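Local coordinates for protein Cd1 (Flavonifractor plautii, PDB 7D39) that probably uses bound flavin mononucleotide as an ene-reductase that starts the breakdown of flavones and flavonols in gut bacteria, at residues 168-173 and 194-199. Sequence-based numbering, arbitrary orientation.
Sequences VIDNEV and GRNIAE
Asp170 and Asn196 meet because each sets its CG beside its own backbone N (chi1 -81° and -68°), which brings the carboxylate and the amide together between strand and helix. The setting is a flavodoxin-like alpha/beta fold: 168-173 lies on strand 167-174, an edge of the five-stranded parallel sheet, and 194-199 on helix 184-202, which follows that strand; the two segments run nearly antiparallel, their axes 8.3 Å apart at closest. Asn196 ND2 donates to Asp170 OD2 at 2.8 Å, and the N-H...O angle of 167° makes the bond nearly straight. The acceptor uses its syn lone pair and lies almost in the amide plane, and the carboxylate and amide planes are nearly coplanar. The methylene also leans on this oxygen, Asn196 CB standing 3.5 Å from Asp170 OD2. Asp170 OD1 has a long, weak ion pair with Arg189 of the same helix, which also forms a salt bridge with Glu172; this positive charge probably favours the ionised carboxylate. With an alanine at Asp170 the carboxylate is gone, and the Asn196 N-H would probably be left without its acceptor and Arg189 without this weak, long-range partner. Beside the polar pair the contact turns apolar. Ile169 spreads its two branches, CG2 reaching Asn196 CB at 4.1 Å, while CG1 is the branch that meets Ile197; the two side chains cross at about a right angle. Val138 of the adjacent strand touches both isoleucines, continuing this apolar layer between sheet and helix. Ile197 reaches in by its far end, with CD1 4.0 Å from Ile169 CG1.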
# COMPACT_ATOMS: atom_id res chain seq x y z
N VAL A 168 -5.03 5.72 -5.90
CA VAL A 168 -5.16 6.48 -4.66
C VAL A 168 -5.93 7.77 -4.93
O VAL A 168 -5.62 8.52 -5.85
CB VAL A 168 -3.77 6.78 -4.08
CG1 VAL A 168 -3.87 7.59 -2.77
CG2 VAL A 168 -3.02 5.50 -3.83
N ILE A 169 -6.94 8.05 -4.10
CA ILE A 169 -7.66 9.30 -4.29
C ILE A 169 -7.20 10.34 -3.28
O ILE A 169 -6.78 11.45 -3.66
CB ILE A 169 -9.18 9.07 -4.22
CG1 ILE A 169 -9.59 7.97 -5.21
CG2 ILE A 169 -9.94 10.38 -4.50
CD1 ILE A 169 -9.36 8.32 -6.68
N ASP A 170 -7.25 10.01 -1.99
CA ASP A 170 -6.68 10.84 -0.95
C ASP A 170 -5.68 10.05 -0.13
O ASP A 170 -5.75 8.82 -0.06
CB ASP A 170 -7.78 11.42 -0.04
CG ASP A 170 -8.44 12.64 -0.66
OD1 ASP A 170 -7.74 13.66 -0.81
OD2 ASP A 170 -9.65 12.57 -1.00
N ASN A 171 -4.72 10.76 0.49
CA ASN A 171 -3.69 10.14 1.31
C ASN A 171 -3.28 11.18 2.37
O ASN A 171 -2.26 11.85 2.28
CB ASN A 171 -2.50 9.66 0.47
CG ASN A 171 -1.54 8.86 1.27
OD1 ASN A 171 -1.69 8.75 2.48
ND2 ASN A 171 -0.55 8.28 0.60
N GLU A 172 -4.11 11.30 3.40
CA GLU A 172 -4.09 12.45 4.30
C GLU A 172 -3.47 12.08 5.64
O GLU A 172 -3.68 10.98 6.15
CB GLU A 172 -5.52 12.98 4.50
CG GLU A 172 -5.63 14.30 5.26
CD GLU A 172 -5.14 15.47 4.46
OE1 GLU A 172 -3.90 15.61 4.30
OE2 GLU A 172 -5.99 16.23 3.98
N VAL A 173 -2.71 13.02 6.22
CA VAL A 173 -2.05 12.84 7.51
C VAL A 173 -2.67 13.81 8.51
O VAL A 173 -2.83 15.00 8.20
CB VAL A 173 -0.54 13.08 7.42
CG1 VAL A 173 0.06 13.13 8.82
CG2 VAL A 173 0.11 11.99 6.65
N GLY A 194 -14.52 11.02 2.35
CA GLY A 194 -15.52 10.00 2.05
C GLY A 194 -16.37 10.35 0.84
O GLY A 194 -16.76 9.46 0.06
N ARG A 195 -16.70 11.63 0.67
CA ARG A 195 -17.34 12.07 -0.57
C ARG A 195 -16.44 11.75 -1.77
O ARG A 195 -16.90 11.24 -2.79
CB ARG A 195 -17.66 13.57 -0.53
CG ARG A 195 -18.88 13.98 0.30
CD ARG A 195 -18.92 15.50 0.44
NE ARG A 195 -20.19 16.01 0.96
CZ ARG A 195 -20.35 17.20 1.53
NH1 ARG A 195 -19.31 18.01 1.68
NH2 ARG A 195 -21.55 17.58 1.97
N ASN A 196 -15.15 12.05 -1.65
CA ASN A 196 -14.21 11.80 -2.75
C ASN A 196 -14.16 10.33 -3.13
O ASN A 196 -14.35 9.98 -4.31
CB ASN A 196 -12.83 12.32 -2.36
CG ASN A 196 -12.80 13.81 -2.26
OD1 ASN A 196 -13.80 14.46 -2.52
ND2 ASN A 196 -11.66 14.37 -1.88
N ILE A 197 -13.90 9.44 -2.17
CA ILE A 197 -13.80 8.03 -2.55
C ILE A 197 -15.09 7.56 -3.21
O ILE A 197 -15.06 6.75 -4.15
CB ILE A 197 -13.43 7.16 -1.32
CG1 ILE A 197 -12.97 5.77 -1.77
CG2 ILE A 197 -14.60 6.99 -0.40
CD1 ILE A 197 -11.75 5.79 -2.68
N ALA A 198 -16.23 8.09 -2.78
CA ALA A 198 -17.51 7.69 -3.35
C ALA A 198 -17.65 8.16 -4.79
O ALA A 198 -18.04 7.38 -5.67
CB ALA A 198 -18.66 8.22 -2.49
N GLU A 199 -17.35 9.43 -5.06
CA GLU A 199 -17.42 9.91 -6.43
C GLU A 199 -16.47 9.12 -7.32
O GLU A 199 -16.85 8.69 -8.41
CB GLU A 199 -17.09 11.40 -6.51
CG GLU A 199 -17.94 12.30 -5.64
CD GLU A 199 -19.35 12.43 -6.15
OE1 GLU A 199 -19.94 11.40 -6.51
OE2 GLU A 199 -19.85 13.57 -6.20